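Local atomic coordinates of CS6 fimbrial subunit B, CS6 fimbrial subunit A (Escherichia coli, PDB entry 4B9G), a protein that serves as a structural subunit of CS6 fimbriae, the surface fibres that probably let enterotoxigenic bacteria adhere to host cells, here fused to a donor strand from subunit A. Residues N81-K86 and F93-K98. Sequence-based numbering, arbitrary orientation.
Sequences NYYIRK and FMAGQK
The backbone oxygen of Ile84 is met by three groups of the loop 93-98. Gly96 N donates a hydrogen bond to Ile84 O at 2.8 Å, lying in the carbonyl plane with a C=O...N angle of 158°. Ala95 CA makes a weaker C-H...O contact with the same Ile84 O at 3.5 Å, and the Phe93 ring brings its CE2 edge to Ile84 O, also at 3.5 Å; the positively polarised rim of a benzene ring suits a carbonyl oxygen. A type II turn from Met94 to Gln97, closed by Gln97 N to Met94 O, presents the donor. Gly96 fits its third position, where phi is positive (78°), while the Gln97 side chain folds back so that OE1 accepts Met94 N at 2.8 Å and braces the turn.

Apolar groups flank this polar centre. Phe93 holds CG anti to its backbone N (chi1 -175°), which lays the ring along strand 79-88: CZ reaches Ile84 CG2 at 4.0 Å, and CD2 lies 3.7 Å from Lys86 CB. Lys86 runs past Phe93 in the opposite sense; its long aliphatic chain, bent near the end, sets CE beside Phe93 CB while NZ bonds to Gly89 O. Back toward the start of the strand, the small Ala95 methyl sits oblique to the Tyr83 ring, 3.9 Å from Tyr83 CE1. Beyond the contact, Phe93 meets Phe101 and Ile54, and Ile84 packs on Pro56 and Tyr39, so Ile84 lies in the buried interior of the beta fold and Phe93 packs beside it, all within the subunit B part of the fusion.

With one direct hydrogen bond between the segments, attachment of this irregular loop to the strand probably depends as much on Phe93 packing as on the Gly96 bond.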
ATOM      1  N   ASN A  81      -8.963  -4.839  -6.434  1.00  6.80           N
ATOM      2  CA  ASN A  81      -9.109  -4.202  -5.140  1.00  6.87           C
ATOM      3  C   ASN A  81      -8.155  -4.811  -4.112  1.00  6.26           C
ATOM      4  O   ASN A  81      -7.924  -6.024  -4.124  1.00  7.01           O
ATOM      5  CB  ASN A  81     -10.531  -4.398  -4.618  1.00  8.05           C
ATOM      6  CG  ASN A  81     -11.576  -3.756  -5.484  1.00 10.00           C
ATOM      7  OD1 ASN A  81     -11.360  -2.708  -6.056  1.00 12.76           O
ATOM      8  ND2 ASN A  81     -12.730  -4.397  -5.578  1.00 13.53           N
ATOM      9  N   TYR A  82      -7.630  -3.993  -3.198  1.00  6.31           N
ATOM     10  CA  TYR A  82      -6.704  -4.501  -2.196  1.00  5.91           C
ATOM     11  C   TYR A  82      -6.676  -3.606  -0.966  1.00  6.03           C
ATOM     12  O   TYR A  82      -7.084  -2.451  -1.026  1.00  6.37           O
ATOM     13  CB  TYR A  82      -5.283  -4.635  -2.767  1.00  5.79           C
ATOM     14  CG  TYR A  82      -4.578  -3.321  -3.002  1.00  6.06           C
ATOM     15  CD1 TYR A  82      -4.760  -2.589  -4.171  1.00  6.37           C
ATOM     16  CD2 TYR A  82      -3.711  -2.807  -2.045  1.00  6.18           C
ATOM     17  CE1 TYR A  82      -4.099  -1.391  -4.376  1.00  6.39           C
ATOM     18  CE2 TYR A  82      -3.029  -1.618  -2.250  1.00  5.70           C
ATOM     19  CZ  TYR A  82      -3.221  -0.914  -3.414  1.00  6.04           C
ATOM     20  OH  TYR A  82      -2.496   0.251  -3.617  1.00  7.03           O
ATOM     21  N   TYR A  83      -6.134  -4.139   0.130  1.00  5.99           N
ATOM     22  CA  TYR A  83      -5.835  -3.345   1.313  1.00  6.08           C
ATOM     23  C   TYR A  83      -4.381  -3.593   1.738  1.00  5.47           C
ATOM     24  O   TYR A  83      -3.743  -4.575   1.319  1.00  5.78           O
ATOM     25  CB  TYR A  83      -6.776  -3.660   2.489  1.00  7.58           C
ATOM     26  CG  TYR A  83      -6.676  -5.053   3.021  1.00  7.58           C
ATOM     27  CD1 TYR A  83      -5.766  -5.381   4.014  1.00  8.59           C
ATOM     28  CD2 TYR A  83      -7.492  -6.056   2.501  1.00 10.28           C
ATOM     29  CE1 TYR A  83      -5.697  -6.689   4.489  1.00 11.29           C
ATOM     30  CE2 TYR A  83      -7.432  -7.347   2.967  1.00 11.29           C
ATOM     31  CZ  TYR A  83      -6.536  -7.663   3.953  1.00 10.90           C
ATOM     32  OH  TYR A  83      -6.478  -8.941   4.458  1.00 14.25           O
ATOM     33  N   ILE A  84      -3.861  -2.715   2.588  1.00  4.83           N
ATOM     34  CA  ILE A  84      -2.497  -2.824   3.103  1.00  5.10           C
ATOM     35  C   ILE A  84      -2.473  -3.508   4.481  1.00  5.08           C
ATOM     36  O   ILE A  84      -3.181  -3.090   5.414  1.00  5.38           O
ATOM     37  CB  ILE A  84      -1.849  -1.407   3.215  1.00  5.07           C
ATOM     38  CG1 ILE A  84      -1.677  -0.803   1.816  1.00  6.16           C
ATOM     39  CG2 ILE A  84      -0.536  -1.458   3.993  1.00  5.52           C
ATOM     40  CD1 ILE A  84      -0.573  -1.414   0.957  1.00  7.35           C
ATOM     41  N   ARG A  85      -1.648  -4.547   4.606  1.00  5.11           N
ATOM     42  CA  ARG A  85      -1.411  -5.292   5.841  1.00  5.60           C
ATOM     43  C   ARG A  85       0.041  -5.045   6.281  1.00  5.52           C
ATOM     44  O   ARG A  85       0.959  -5.105   5.447  1.00  5.89           O
ATOM     45  CB  ARG A  85      -1.618  -6.788   5.576  1.00  6.54           C
ATOM     46  CG  ARG A  85      -1.513  -7.655   6.809  1.00  8.09           C
ATOM     47  CD  ARG A  85      -1.747  -9.133   6.512  1.00  9.59           C
ATOM     48  NE  ARG A  85      -0.618  -9.698   5.781  1.00  8.33           N
ATOM     49  CZ  ARG A  85      -0.692 -10.696   4.901  1.00 11.30           C
ATOM     50  NH1 ARG A  85      -1.839 -11.282   4.605  1.00 12.20           N
ATOM     51  NH2 ARG A  85       0.409 -11.089   4.292  1.00 12.05           N
ATOM     52  N   LYS A  86       0.256  -4.773   7.569  1.00  4.91           N
ATOM     53  CA  LYS A  86       1.627  -4.695   8.085  1.00  5.37           C
ATOM     54  C   LYS A  86       2.139  -6.096   8.380  1.00  5.26           C
ATOM     55  O   LYS A  86       1.495  -6.839   9.127  1.00  5.80           O
ATOM     56  CB  LYS A  86       1.673  -3.847   9.356  1.00  5.64           C
ATOM     57  CG  LYS A  86       3.084  -3.677   9.899  1.00  6.06           C
ATOM     58  CD  LYS A  86       3.183  -2.700  11.084  1.00  7.22           C
ATOM     59  CE  LYS A  86       2.420  -3.114  12.330  1.00  7.75           C
ATOM     60  NZ  LYS A  86       3.016  -4.308  12.958  1.00  7.75           N
ATOM     61  N   PHE A  93      -0.939  -0.834  14.124  1.00 14.28           N
ATOM     62  CA  PHE A  93      -1.522  -0.703  12.763  1.00 11.64           C
ATOM     63  C   PHE A  93      -2.591  -1.782  12.522  1.00 13.57           C
ATOM     64  O   PHE A  93      -2.298  -2.973  12.544  1.00 19.89           O
ATOM     65  CB  PHE A  93      -0.422  -0.831  11.682  1.00 11.35           C
ATOM     66  CG  PHE A  93      -0.900  -0.588  10.252  1.00  8.09           C
ATOM     67  CD1 PHE A  93      -0.948   0.685   9.720  1.00  7.97           C
ATOM     68  CD2 PHE A  93      -1.266  -1.641   9.439  1.00  9.63           C
ATOM     69  CE1 PHE A  93      -1.376   0.899   8.425  1.00  9.66           C
ATOM     70  CE2 PHE A  93      -1.686  -1.432   8.145  1.00 11.49           C
ATOM     71  CZ  PHE A  93      -1.732  -0.171   7.626  1.00 10.02           C
ATOM     72  N   MET A  94      -3.827  -1.354  12.306  1.00  9.28           N
ATOM     73  CA  MET A  94      -4.910  -2.246  11.919  1.00  9.81           C
ATOM     74  C   MET A  94      -4.908  -2.347  10.400  1.00  8.50           C
ATOM     75  O   MET A  94      -4.831  -1.322   9.727  1.00  8.06           O
ATOM     76  CB  MET A  94      -6.258  -1.688  12.402  1.00 10.61           C
ATOM     77  CG  MET A  94      -6.395  -1.507  13.915  1.00 13.71           C
ATOM     78  SD  MET A  94      -6.280  -3.032  14.846  1.00 19.09           S
ATOM     79  CE  MET A  94      -7.724  -3.891  14.233  1.00 24.68           C
ATOM     80  N   ALA A  95      -4.978  -3.563   9.860  1.00  8.64           N
ATOM     81  CA  ALA A  95      -4.940  -3.738   8.411  1.00  8.40           C
ATOM     82  C   ALA A  95      -5.934  -2.787   7.748  1.00  7.28           C
ATOM     83  O   ALA A  95      -7.097  -2.700   8.138  1.00  8.90           O
ATOM     84  CB  ALA A  95      -5.242  -5.181   8.020  1.00 11.64           C
ATOM     85  N   GLY A  96      -5.458  -2.105   6.721  1.00  7.04           N
ATOM     86  CA  GLY A  96      -6.274  -1.196   5.951  1.00  7.66           C
ATOM     87  C   GLY A  96      -6.534   0.164   6.581  1.00  6.95           C
ATOM     88  O   GLY A  96      -7.322   0.923   6.018  1.00  7.59           O
ATOM     89  N   GLN A  97      -5.916   0.526   7.707  1.00  6.18           N
ATOM     90  CA  GLN A  97      -6.302   1.782   8.351  1.00  6.73           C
ATOM     91  C   GLN A  97      -5.868   3.018   7.558  1.00  6.50           C
ATOM     92  O   GLN A  97      -4.857   3.003   6.854  1.00  6.94           O
ATOM     93  CB  GLN A  97      -5.805   1.853   9.791  1.00  6.62           C
ATOM     94  CG  GLN A  97      -4.311   1.941   9.953  1.00  7.20           C
ATOM     95  CD  GLN A  97      -3.972   2.228  11.377  1.00  7.67           C
ATOM     96  OE1 GLN A  97      -4.257   1.407  12.259  1.00  8.16           O
ATOM     97  NE2 GLN A  97      -3.429   3.416  11.636  1.00  8.92           N
ATOM     98  N   LYS A  98      -6.563   4.105   7.696  1.00  7.41           N
ATOM     99  CA  LYS A  98      -6.297   5.401   7.107  1.00  8.15           C
ATOM    100  C   LYS A  98      -5.421   6.296   7.938  1.00  9.19           C
ATOM    101  O   LYS A  98      -4.789   7.165   7.393  1.00 10.98           O
ATOM    102  CB  LYS A  98      -7.589   6.150   6.802  1.00  7.91           C
ATOM    103  CG  LYS A  98      -7.561   7.136   5.704  1.00 11.99           C
ATOM    104  CD  LYS A  98      -8.804   7.856   5.419  1.00 17.01           C
ATOM    105  CE  LYS A  98      -8.796   8.637   4.176  1.00 24.09           C
ATOM    106  NZ  LYS A  98      -9.880   9.515   3.995  1.00 31.13           N
TER